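Local coordinates for protein putative tryptophan halogenase (Xanthomonas campestris pv. campestris, PDB 6Y1W) that is a flavin-dependent halogenase, probably using reduced FAD and molecular oxygen to halogenate an aromatic substrate, at residues V19-G24 with I45-S50; A31-S36 with R175-G180; G188-V193 with A203-D208; D216-C221 with E330-A335. All blocks are in the same frame, centred on the assembly; numbering follows the deposited sequence.

Contact 1: V19-G24 with I45-S50; sequences VVIAGG and ITLVES. With BU9 (Meso-2,3-Butanediol), chain M.
Val19 O accepts the amide of Thr46 (N to O 3.0 Å), and a water that donates to the same carbonyl also hydrogen-bonds Thr46 OG1. Val20 turns to the other face, shared with Ala22, Thr46 and Val48, where Ile213 packs against Val20, Thr46 and Val48. Ile21 is gripped at both backbone ends: its N donates to Thr46 O at 2.8 Å, and its O takes the N-H of Val48 at 2.9 Å. Its two branches divide the work. With CG1 opposite the carbonyl carbon (chi1 -62°), CD1 reaches Ile45 CG2 at 3.9 Å, while CG2 lies 3.8 Å from Leu47 CD1; Ala32 and Leu35 of helix 25-39 close over this face. The ladder ends at Gly23, whose N donates to Val48 O (2.8 Å, 154° at the hydrogen). Gly23 O is buried against Leu47 CG at 3.6 Å and has no polar partner in the model. At Gly24 the CA comes within 3.3 Å of Glu49 OE1, on a carboxylate whose OE2 is held by Arg185 and Trp29. Gly23, Val48, Glu49 and Ser50 line the pocket of the bound meso-2,3-butanediol. The two strand segments run parallel, their axes at 18°, joined through helix 25-39 as a right-handed beta-alpha-beta unit. With Gly23, Gly25 and Gly28 fitting a GxGxxG pattern, this is characteristic of the Rossmann-type dinucleotide-binding fold; Gly24 is a predicted FAD-binding residue.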
loop_
_atom_site.group_PDB
_atom_site.type_symbol
_atom_site.label_atom_id
_atom_site.label_comp_id
_atom_site.label_asym_id
_atom_site.label_seq_id
_atom_site.Cartn_x
_atom_site.Cartn_y
_atom_site.Cartn_z
ATOM N N VAL A 19 -12.152 21.496 20.422
ATOM C CA VAL A 19 -10.933 21.519 19.613
ATOM C C VAL A 19 -10.562 22.967 19.358
ATOM O O VAL A 19 -11.394 23.760 18.904
ATOM C CB VAL A 19 -11.105 20.773 18.284
ATOM C CG1 VAL A 19 -9.798 20.826 17.450
ATOM C CG2 VAL A 19 -11.517 19.319 18.528
ATOM N N VAL A 20 -9.308 23.308 19.640
ATOM C CA VAL A 20 -8.828 24.671 19.456
ATOM C C VAL A 20 -7.733 24.629 18.383
ATOM O O VAL A 20 -6.769 23.867 18.513
ATOM C CB VAL A 20 -8.295 25.263 20.768
ATOM C CG1 VAL A 20 -7.690 26.619 20.498
ATOM C CG2 VAL A 20 -9.436 25.358 21.785
ATOM N N ILE A 21 -7.898 25.423 17.335
ATOM C CA ILE A 21 -6.948 25.499 16.214
ATOM C C ILE A 21 -6.172 26.798 16.368
ATOM O O ILE A 21 -6.751 27.890 16.359
ATOM C CB ILE A 21 -7.690 25.451 14.868
ATOM C CG1 ILE A 21 -8.433 24.118 14.771
ATOM C CG2 ILE A 21 -6.701 25.577 13.677
ATOM C CD1 ILE A 21 -9.413 24.013 13.602
ATOM N N ALA A 22 -4.869 26.703 16.551
ATOM C CA ALA A 22 -4.020 27.887 16.719
ATOM C C ALA A 22 -3.415 28.237 15.373
ATOM O O ALA A 22 -2.613 27.468 14.847
ATOM C CB ALA A 22 -2.927 27.632 17.758
ATOM N N GLY A 23 -3.838 29.363 14.802
ATOM C CA GLY A 23 -3.365 29.770 13.493
ATOM C C GLY A 23 -4.404 29.565 12.406
ATOM O O GLY A 23 -5.196 28.619 12.434
ATOM N N GLY A 24 -4.374 30.455 11.413
ATOM C CA GLY A 24 -5.288 30.403 10.296
ATOM C C GLY A 24 -4.548 29.950 9.061
ATOM O O GLY A 24 -3.855 28.927 9.089
ATOM N N ILE A 45 -15.581 23.855 18.026
ATOM C CA ILE A 45 -14.338 24.104 17.304
ATOM C C ILE A 45 -14.093 25.596 17.270
ATOM O O ILE A 45 -14.936 26.351 16.764
ATOM C CB ILE A 45 -14.387 23.539 15.882
ATOM C CG1 ILE A 45 -14.756 22.068 15.926
ATOM C CG2 ILE A 45 -13.016 23.763 15.170
ATOM C CD1 ILE A 45 -15.273 21.494 14.598
ATOM N N THR A 46 -12.928 26.011 17.771
ATOM C CA THR A 46 -12.525 27.409 17.810
ATOM C C THR A 46 -11.208 27.577 17.081
ATOM O O THR A 46 -10.281 26.797 17.306
ATOM C CB THR A 46 -12.368 27.855 19.255
ATOM O OG1 THR A 46 -13.622 27.629 19.949
ATOM C CG2 THR A 46 -11.903 29.312 19.334
ATOM N N LEU A 47 -11.112 28.604 16.225
ATOM C CA LEU A 47 -9.858 28.928 15.541
ATOM C C LEU A 47 -9.433 30.332 15.948
ATOM O O LEU A 47 -10.240 31.271 15.886
ATOM C CB LEU A 47 -10.006 28.836 14.007
ATOM C CG LEU A 47 -8.689 28.969 13.212
ATOM C CD1 LEU A 47 -8.846 28.227 11.892
ATOM C CD2 LEU A 47 -8.296 30.449 12.955
ATOM N N VAL A 48 -8.182 30.453 16.397
ATOM C CA VAL A 48 -7.578 31.717 16.816
ATOM C C VAL A 48 -6.572 32.137 15.753
ATOM O O VAL A 48 -5.649 31.385 15.435
ATOM C CB VAL A 48 -6.876 31.584 18.173
ATOM C CG1 VAL A 48 -6.226 32.926 18.591
ATOM C CG2 VAL A 48 -7.871 31.055 19.228
ATOM N N GLU A 49 -6.716 33.354 15.240
ATOM C CA GLU A 49 -5.744 33.854 14.278
ATOM C C GLU A 49 -5.699 35.368 14.387
ATOM O O GLU A 49 -6.685 36.019 14.749
ATOM C CB GLU A 49 -6.070 33.454 12.827
ATOM C CG GLU A 49 -7.382 34.059 12.281
ATOM C CD GLU A 49 -7.629 33.759 10.793
ATOM O OE1 GLU A 49 -6.668 33.434 10.044
ATOM O OE2 GLU A 49 -8.789 33.895 10.349
ATOM N N SER A 50 -4.564 35.923 13.994
ATOM C CA SER A 50 -4.327 37.358 14.046
ATOM C C SER A 50 -4.496 37.942 12.652
ATOM O O SER A 50 -3.963 37.387 11.682
ATOM C CB SER A 50 -2.914 37.636 14.549
ATOM O OG SER A 50 -2.607 38.997 14.352
HETATM C C03 BU9 M . 0.417 33.565 15.798
HETATM C C04 BU9 M . -0.731 34.322 16.481
HETATM O O06 BU9 M . -0.656 34.087 17.864
HETATM C C05 BU9 M . -2.098 33.884 15.933
HETATM C C01 BU9 M . -2.130 34.011 14.405
HETATM O O6 BU9 M . -2.389 32.550 16.294
HETATM O O HOH W 1 -13.317 25.108 21.132
#

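Contact 2: A31-S36 with R175-G180; sequences AAAALS and RRFSEG
The helix of the N-terminal beta-alpha-beta unit, 25-39, meets helix 167-180 where Ala33 and Ser178 bring their CA atoms to 4.6 Å. The axes of the two short segments approach to 8.3 Å at an angle of 32°, a close packing that small residues make possible. Ser178 points toward the partner helix. Its hydroxyl lies opposite the carbonyl carbon (chi1 -61°), which sets OG 3.4 Å from Ala33 CB and 3.6 Å from Ala32 CB. OG is also near Ala33 N, but the angle is poor for a hydrogen bond; its polar partner is Leu174 O, one turn earlier in its own helix. Ala32 also packs on Leu47 and Ser36 on Ile45, so helix 25-39 rests on strand 44-49 of the Rossmann-type sheet, with helix 167-180 beside it on the same face. Phe177 supplies the second foothold. Its ring swings opposite the backbone N (chi1 180°), so that CD1 touches Ala33 CB at 3.6 Å and the ring edge meets Ala33 O near the ring plane, CE1 to O 3.4 Å. Leu73 of helix 65-73 packs on both Ala33 and Phe177. Ser36 points toward Ser178, yet its OG donates to Ala32 O at 2.8 Å. That carbonyl also takes the helical bond from Ser36 N, and the two donors approach it from opposite faces of its plane.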
loop_
_atom_site.group_PDB
_atom_site.type_symbol
_atom_site.label_atom_id
_atom_site.label_comp_id
_atom_site.label_asym_id
_atom_site.label_seq_id
_atom_site.Cartn_x
_atom_site.Cartn_y
_atom_site.Cartn_z
ATOM N N ALA A 31 -7.938 22.592 8.204
ATOM C CA ALA A 31 -8.269 21.741 9.349
ATOM C C ALA A 31 -9.664 22.058 9.866
ATOM O O ALA A 31 -10.462 21.152 10.145
ATOM C CB ALA A 31 -7.224 21.944 10.455
ATOM N N ALA A 32 -9.972 23.352 10.006
ATOM C CA ALA A 32 -11.292 23.740 10.485
ATOM C C ALA A 32 -12.371 23.240 9.551
ATOM O O ALA A 32 -13.441 22.826 10.000
ATOM C CB ALA A 32 -11.392 25.260 10.601
ATOM N N ALA A 33 -12.115 23.306 8.243
ATOM C CA ALA A 33 -13.133 22.926 7.268
ATOM C C ALA A 33 -13.451 21.446 7.350
ATOM O O ALA A 33 -14.625 21.053 7.413
ATOM C CB ALA A 33 -12.654 23.301 5.852
ATOM N N ALA A 34 -12.416 20.596 7.335
ATOM C CA ALA A 34 -12.660 19.160 7.362
ATOM C C ALA A 34 -13.229 18.721 8.708
ATOM O O ALA A 34 -14.133 17.872 8.744
ATOM C CB ALA A 34 -11.364 18.400 7.060
ATOM N N LEU A 35 -12.690 19.262 9.813
ATOM C CA LEU A 35 -13.159 18.844 11.135
ATOM C C LEU A 35 -14.602 19.276 11.360
ATOM O O LEU A 35 -15.401 18.505 11.909
ATOM C CB LEU A 35 -12.245 19.427 12.221
ATOM C CG LEU A 35 -12.600 19.096 13.660
ATOM C CD1 LEU A 35 -12.467 17.561 13.822
ATOM C CD2 LEU A 35 -11.641 19.850 14.627
ATOM N N SER A 36 -14.960 20.505 10.944
ATOM C CA SER A 36 -16.316 20.981 11.194
ATOM C C SER A 36 -17.316 20.291 10.277
ATOM O O SER A 36 -18.436 19.977 10.706
ATOM C CB SER A 36 -16.401 22.513 11.065
ATOM O OG SER A 36 -16.220 22.944 9.704
ATOM N N ARG A 175 -12.550 29.379 5.127
ATOM C CA ARG A 175 -13.079 30.022 6.322
ATOM C C ARG A 175 -14.591 30.162 6.216
ATOM O O ARG A 175 -15.322 29.899 7.181
ATOM C CB ARG A 175 -12.461 31.408 6.507
ATOM C CG ARG A 175 -13.167 32.194 7.621
ATOM C CD ARG A 175 -12.396 33.502 7.921
ATOM N NE ARG A 175 -13.297 34.431 8.587
ATOM C CZ ARG A 175 -13.003 35.717 8.784
ATOM N NH1 ARG A 175 -11.836 36.204 8.407
ATOM N NH2 ARG A 175 -13.894 36.516 9.390
ATOM N N ARG A 176 -15.066 30.606 5.052
ATOM C CA ARG A 176 -16.508 30.731 4.824
ATOM C C ARG A 176 -17.199 29.384 4.982
ATOM O O ARG A 176 -18.222 29.257 5.669
ATOM C CB ARG A 176 -16.768 31.276 3.424
ATOM C CG ARG A 176 -16.446 32.735 3.236
ATOM C CD ARG A 176 -16.845 33.211 1.820
ATOM N NE ARG A 176 -15.826 34.087 1.239
ATOM C CZ ARG A 176 -15.595 35.332 1.653
ATOM N NH1 ARG A 176 -16.309 35.846 2.650
ATOM N NH2 ARG A 176 -14.648 36.065 1.076
ATOM N N PHE A 177 -16.640 28.364 4.348
ATOM C CA PHE A 177 -17.154 26.996 4.504
ATOM C C PHE A 177 -17.226 26.569 5.975
ATOM O O PHE A 177 -18.231 25.997 6.428
ATOM C CB PHE A 177 -16.237 26.092 3.672
ATOM C CG PHE A 177 -16.570 24.604 3.689
ATOM C CD1 PHE A 177 -16.090 23.780 4.725
ATOM C CD2 PHE A 177 -17.283 24.000 2.664
ATOM C CE1 PHE A 177 -16.329 22.407 4.738
ATOM C CE2 PHE A 177 -17.537 22.597 2.686
ATOM C CZ PHE A 177 -17.061 21.811 3.717
ATOM N N SER A 178 -16.148 26.810 6.716
ATOM C CA SER A 178 -16.030 26.386 8.110
ATOM C C SER A 178 -17.013 27.110 9.023
ATOM O O SER A 178 -17.605 26.496 9.915
ATOM C CB SER A 178 -14.605 26.646 8.608
ATOM O OG SER A 178 -13.636 25.903 7.849
ATOM N N GLU A 179 -17.138 28.426 8.866
ATOM C CA GLU A 179 -18.061 29.159 9.715
ATOM C C GLU A 179 -19.484 28.642 9.517
ATOM O O GLU A 179 -20.282 28.640 10.469
ATOM C CB GLU A 179 -17.911 30.664 9.446
ATOM C CG GLU A 179 -16.584 31.180 9.955
ATOM C CD GLU A 179 -16.315 32.644 9.633
ATOM O OE1 GLU A 179 -17.026 33.234 8.795
ATOM O OE2 GLU A 179 -15.371 33.176 10.240
ATOM N N GLY A 180 -19.795 28.169 8.302
ATOM C CA GLY A 180 -21.088 27.576 8.010
ATOM C C GLY A 180 -21.376 26.293 8.763
ATOM O O GLY A 180 -22.537 25.955 9.004
#

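Contact 3: G188-V193 with A203-D208; sequences GRIGSV and AALVLD. With BU9 (Meso-2,3-Butanediol), chain M.
Ile190 holds CG1 opposite its carbonyl carbon: chi1 (-62°) sets CG1 4.0 Å from Leu207 CD2, and the extended chi2 (170°) carries CD1 to 3.7 Å from Leu205 CD1. These contacts belong to the beta hairpin formed by strands 184-195 and 202-207 in the sheet, with strand 184-195 next to strand 44-49 and strand 212-214 beyond strand 202-207. Val193 and Leu205, a non-hydrogen-bonded pair, lie side by side on the face covered by Leu228 of helix 227-232. The pairing slips by one residue between Ile190 and Ser192. Ile190 N, turned away from strand 202-207, donates instead to O06 of the bound meso-2,3-butanediol (3.0 Å, 171° at the hydrogen), in a pocket that also includes Val48 and Ser50. Ser192 and Val206 form the hydrogen-bonded pair; Val206 N donates to Ser192 O at 2.9 Å, and Ser192 OG lies against Val206 CB at 3.4 Å. Where the strands part, Asp208 N donates to Arg189 O. The Arg189 and Asp208 side chains run alongside each other, but NE and OD2 stay 4.5 Å apart, too far for a salt bridge, while Arg189 NH1 hydrogen-bonds Ser50 OG. The slip itself is a classic beta bulge: Val206 O accepts from Gly191 N at 2.7 Å and from Ser192 N at 3.0 Å, both donors in its carbonyl plane.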
loop_
_atom_site.group_PDB
_atom_site.type_symbol
_atom_site.label_atom_id
_atom_site.label_comp_id
_atom_site.label_asym_id
_atom_site.label_seq_id
_atom_site.Cartn_x
_atom_site.Cartn_y
_atom_site.Cartn_z
ATOM N N GLY A 188 -7.020 37.530 17.102
ATOM C CA GLY A 188 -6.123 37.999 18.136
ATOM C C GLY A 188 -4.794 37.285 18.119
ATOM O O GLY A 188 -4.528 36.409 17.294
ATOM N N ARG A 189 -3.972 37.658 19.089
ATOM C CA ARG A 189 -2.645 37.088 19.211
ATOM C C ARG A 189 -2.520 36.329 20.517
ATOM O O ARG A 189 -2.874 36.832 21.589
ATOM C CB ARG A 189 -1.567 38.178 19.133
ATOM C CG ARG A 189 -1.569 38.889 17.800
ATOM C CD ARG A 189 -0.752 40.168 17.817
ATOM N NE ARG A 189 0.625 39.973 17.356
ATOM C CZ ARG A 189 0.978 39.472 16.172
ATOM N NH1 ARG A 189 0.064 39.105 15.284
ATOM N NH2 ARG A 189 2.264 39.347 15.867
ATOM N N ILE A 190 -1.910 35.162 20.421
ATOM C CA ILE A 190 -1.710 34.306 21.582
ATOM C C ILE A 190 -0.555 34.890 22.395
ATOM O O ILE A 190 0.559 35.044 21.889
ATOM C CB ILE A 190 -1.420 32.861 21.153
ATOM C CG1 ILE A 190 -2.606 32.273 20.390
ATOM C CG2 ILE A 190 -1.146 31.983 22.351
ATOM C CD1 ILE A 190 -2.272 30.948 19.745
ATOM N N GLY A 191 -0.830 35.239 23.648
ATOM C CA GLY A 191 0.199 35.745 24.544
ATOM C C GLY A 191 0.886 34.676 25.375
ATOM O O GLY A 191 2.076 34.802 25.686
ATOM N N SER A 192 0.160 33.624 25.752
ATOM C CA SER A 192 0.772 32.528 26.490
ATOM C C SER A 192 -0.047 31.254 26.310
ATOM O O SER A 192 -1.219 31.289 25.917
ATOM C CB SER A 192 0.931 32.879 27.972
ATOM O OG SER A 192 -0.318 33.043 28.605
ATOM N N VAL A 193 0.610 30.122 26.569
ATOM C CA VAL A 193 0.000 28.803 26.513
ATOM C C VAL A 193 0.087 28.190 27.902
ATOM O O VAL A 193 1.182 28.093 28.467
ATOM C CB VAL A 193 0.704 27.914 25.479
ATOM C CG1 VAL A 193 0.003 26.579 25.354
ATOM C CG2 VAL A 193 0.781 28.642 24.136
ATOM N N ALA A 203 -3.592 23.138 28.260
ATOM C CA ALA A 203 -4.881 23.408 28.898
ATOM C C ALA A 203 -5.669 24.538 28.239
ATOM O O ALA A 203 -6.896 24.444 28.125
ATOM C CB ALA A 203 -4.675 23.743 30.382
ATOM N N ALA A 204 -5.003 25.605 27.801
ATOM C CA ALA A 204 -5.716 26.753 27.262
ATOM C C ALA A 204 -4.728 27.664 26.566
ATOM O O ALA A 204 -3.530 27.651 26.867
ATOM C CB ALA A 204 -6.448 27.540 28.361
ATOM N N LEU A 205 -5.251 28.483 25.664
ATOM C CA LEU A 205 -4.491 29.598 25.126
ATOM C C LEU A 205 -4.958 30.869 25.820
ATOM O O LEU A 205 -6.124 30.980 26.229
ATOM C CB LEU A 205 -4.673 29.758 23.615
ATOM C CG LEU A 205 -4.532 28.479 22.787
ATOM C CD1 LEU A 205 -4.874 28.820 21.346
ATOM C CD2 LEU A 205 -3.124 27.862 22.889
ATOM N N VAL A 206 -4.027 31.798 26.018
ATOM C CA VAL A 206 -4.354 33.107 26.569
ATOM C C VAL A 206 -3.947 34.166 25.560
ATOM O O VAL A 206 -2.769 34.247 25.186
ATOM C CB VAL A 206 -3.685 33.348 27.929
ATOM C CG1 VAL A 206 -4.151 34.698 28.467
ATOM C CG2 VAL A 206 -4.052 32.230 28.907
ATOM N N LEU A 207 -4.919 34.964 25.106
ATOM C CA LEU A 207 -4.654 35.996 24.113
ATOM C C LEU A 207 -4.063 37.244 24.763
ATOM O O LEU A 207 -4.048 37.399 25.989
ATOM C CB LEU A 207 -5.928 36.376 23.352
ATOM C CG LEU A 207 -6.675 35.210 22.685
ATOM C CD1 LEU A 207 -7.813 35.714 21.813
ATOM C CD2 LEU A 207 -5.727 34.343 21.870
ATOM N N ASP A 208 -3.616 38.172 23.911
ATOM C CA ASP A 208 -2.988 39.380 24.429
ATOM C C ASP A 208 -3.954 40.246 25.228
ATOM O O ASP A 208 -3.503 41.050 26.046
ATOM C CB ASP A 208 -2.426 40.218 23.276
ATOM C CG ASP A 208 -1.108 39.691 22.754
ATOM O OD1 ASP A 208 -0.498 38.814 23.417
ATOM O OD2 ASP A 208 -0.680 40.166 21.676
HETATM C C03 BU9 M . 0.417 33.565 15.798
HETATM C C04 BU9 M . -0.731 34.322 16.481
HETATM O O06 BU9 M . -0.656 34.087 17.864
HETATM C C05 BU9 M . -2.098 33.884 15.933
HETATM C C01 BU9 M . -2.130 34.011 14.405
HETATM O O6 BU9 M . -2.389 32.550 16.294
HETATM O O HOH W 2 -5.216 39.376 21.440
#

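Contact 4: D216-C221 with E330-A335; sequences DLFLDC and EKNCVA
Asn332 reaches across to Asp216 and Phe218 where two parallel strands of the Rossmann-type sheet, 217-220 and 333-335, begin to pair. Its CB lies 3.4 Å from Asp216 O. Set between the backbone N and the carbonyl carbon (chi1 65°), CG stays beside that same oxygen, and ND2 then donates to it at 3.1 Å. Asp216 O lies near the amide plane, but the donor stands above the carbonyl plane, off the lone pairs. ND2 also meets the edge of the Phe218 ring, 3.6 Å from CD1, with ring and amide planes 73° apart. At the other branch, OD1 accepts from Ile202 N, so both ends of the buried amide are satisfied and its rotation is fixed. The backbone carries on the pairing: Phe218 N donates to Asn332 O, Val334 N to Phe218 O and Asp220 N to Val334 O, all between 2.8 and 3.0 Å. A type II' turn from Glu330 to Cys333 leads from strand 329-330 into strand 333-335. Leu219 and Val334 lie side by side on one face. On the other, Asp220 CB packs 4.0 Å from Cys333 SG; its carboxylate takes bonds from Leu228 N and Ile229 N of helix 227-232 through OD2, while OD1 is hydrogen-bonded to Thr222 OG1.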
loop_
_atom_site.group_PDB
_atom_site.type_symbol
_atom_site.label_atom_id
_atom_site.label_comp_id
_atom_site.label_asym_id
_atom_site.label_seq_id
_atom_site.Cartn_x
_atom_site.Cartn_y
_atom_site.Cartn_z
ATOM N N ASP A 216 -9.664 20.637 24.620
ATOM C CA ASP A 216 -9.244 19.266 24.881
ATOM C C ASP A 216 -8.170 18.801 23.912
ATOM O O ASP A 216 -7.326 17.979 24.275
ATOM C CB ASP A 216 -10.449 18.316 24.798
ATOM C CG ASP A 216 -11.568 18.732 25.739
ATOM O OD1 ASP A 216 -11.270 19.019 26.923
ATOM O OD2 ASP A 216 -12.734 18.825 25.284
ATOM N N LEU A 217 -8.239 19.266 22.681
ATOM C CA LEU A 217 -7.298 18.891 21.634
ATOM C C LEU A 217 -6.953 20.179 20.925
ATOM O O LEU A 217 -7.842 20.984 20.657
ATOM C CB LEU A 217 -7.910 17.895 20.664
ATOM C CG LEU A 217 -7.063 17.524 19.456
ATOM C CD1 LEU A 217 -5.931 16.570 19.888
ATOM C CD2 LEU A 217 -7.992 16.827 18.456
ATOM N N PHE A 218 -5.676 20.369 20.645
ATOM C CA PHE A 218 -5.173 21.601 20.074
ATOM C C PHE A 218 -4.480 21.259 18.770
ATOM O O PHE A 218 -3.632 20.369 18.745
ATOM C CB PHE A 218 -4.180 22.291 21.016
ATOM C CG PHE A 218 -4.858 22.853 22.261
ATOM C CD1 PHE A 218 -5.177 22.022 23.316
ATOM C CD2 PHE A 218 -5.242 24.198 22.306
ATOM C CE1 PHE A 218 -5.827 22.528 24.421
ATOM C CE2 PHE A 218 -5.875 24.712 23.414
ATOM C CZ PHE A 218 -6.158 23.886 24.476
ATOM N N LEU A 219 -4.795 21.991 17.716
ATOM C CA LEU A 219 -4.065 21.819 16.459
ATOM C C LEU A 219 -3.108 22.989 16.290
ATOM O O LEU A 219 -3.539 24.154 16.276
ATOM C CB LEU A 219 -5.020 21.757 15.270
ATOM C CG LEU A 219 -6.175 20.743 15.396
ATOM C CD1 LEU A 219 -6.981 20.696 14.073
ATOM C CD2 LEU A 219 -5.671 19.370 15.836
ATOM N N ASP A 220 -1.811 22.697 16.121
ATOM C CA ASP A 220 -0.819 23.767 15.956
ATOM C C ASP A 220 -0.657 24.069 14.471
ATOM O O ASP A 220 -0.049 23.296 13.725
ATOM C CB ASP A 220 0.528 23.378 16.562
ATOM C CG ASP A 220 1.463 24.556 16.643
ATOM O OD1 ASP A 220 1.195 25.580 15.947
ATOM O OD2 ASP A 220 2.482 24.464 17.341
ATOM N N CYS A 221 -1.312 25.143 14.036
ATOM C CA CYS A 221 -1.193 25.663 12.678
ATOM C C CYS A 221 -0.487 27.015 12.673
ATOM O O CYS A 221 -0.799 27.892 11.855
ATOM C CB CYS A 221 -2.573 25.768 12.028
ATOM S SG CYS A 221 -3.381 24.184 11.893
ATOM N N GLU A 330 1.852 15.130 19.873
ATOM C CA GLU A 330 2.502 15.051 21.185
ATOM C C GLU A 330 1.445 15.417 22.210
ATOM O O GLU A 330 0.870 16.505 22.127
ATOM C CB GLU A 330 3.703 16.004 21.239
ATOM C CG GLU A 330 4.343 16.166 22.610
ATOM C CD GLU A 330 5.333 15.081 22.892
ATOM O OE1 GLU A 330 5.477 14.173 22.045
ATOM O OE2 GLU A 330 5.960 15.134 23.970
ATOM N N LYS A 331 1.193 14.511 23.168
ATOM C CA LYS A 331 0.159 14.743 24.180
ATOM C C LYS A 331 -1.152 15.097 23.472
ATOM O O LYS A 331 -1.633 14.303 22.675
ATOM C CB LYS A 331 0.584 15.828 25.166
ATOM C CG LYS A 331 1.950 15.521 25.870
ATOM C CD LYS A 331 2.180 16.371 27.123
ATOM C CE LYS A 331 3.448 15.923 27.874
ATOM N NZ LYS A 331 3.522 14.452 27.862
ATOM N N ASN A 332 -1.749 16.250 23.768
ATOM C CA ASN A 332 -3.024 16.617 23.146
ATOM C C ASN A 332 -2.861 17.698 22.077
ATOM O O ASN A 332 -3.768 18.508 21.862
ATOM C CB ASN A 332 -4.058 17.060 24.191
ATOM C CG ASN A 332 -3.671 18.354 24.916
ATOM O OD1 ASN A 332 -2.502 18.706 25.036
ATOM N ND2 ASN A 332 -4.667 19.085 25.374
ATOM N N CYS A 333 -1.732 17.680 21.374
ATOM C CA CYS A 333 -1.416 18.651 20.335
ATOM C C CYS A 333 -1.029 17.932 19.041
ATOM O O CYS A 333 -0.191 17.026 19.053
ATOM C CB CYS A 333 -0.262 19.553 20.796
ATOM S SG CYS A 333 0.240 20.765 19.545
ATOM N N VAL A 334 -1.668 18.308 17.931
ATOM C CA VAL A 334 -1.306 17.787 16.605
ATOM C C VAL A 334 -0.797 18.958 15.783
ATOM O O VAL A 334 -1.522 19.948 15.585
ATOM C CB VAL A 334 -2.496 17.094 15.911
ATOM C CG1 VAL A 334 -2.096 16.621 14.530
ATOM C CG2 VAL A 334 -2.994 15.887 16.725
ATOM N N ALA A 335 0.452 18.852 15.290
ATOM C CA ALA A 335 0.971 19.900 14.409
ATOM C C ALA A 335 0.609 19.629 12.953
ATOM O O ALA A 335 0.636 18.485 12.490
ATOM C CB ALA A 335 2.498 20.020 14.543
#

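From the N terminus, contact 1 closes first, spanning only the 20 residues that hold helix 25-39. Contact 2 starts inside that loop and closes 138 residues later, so these two cross: the helix of the beta-alpha-beta unit packs under the strands of contact 1 and meets helix 167-180 alongside it on the same face of the sheet. The chain then passes into strand 184-195, and contact 3 closes a short hairpin, in series, joined to contact 1 by Glu49 O and Gly188 N. Contact 4 follows, with a 108-residue excursion between its strands. Strand 217-220 pairs with strand 18-22, so contacts 3, 1 and 4 run in order across one sheet, and Phe218 touches Leu205.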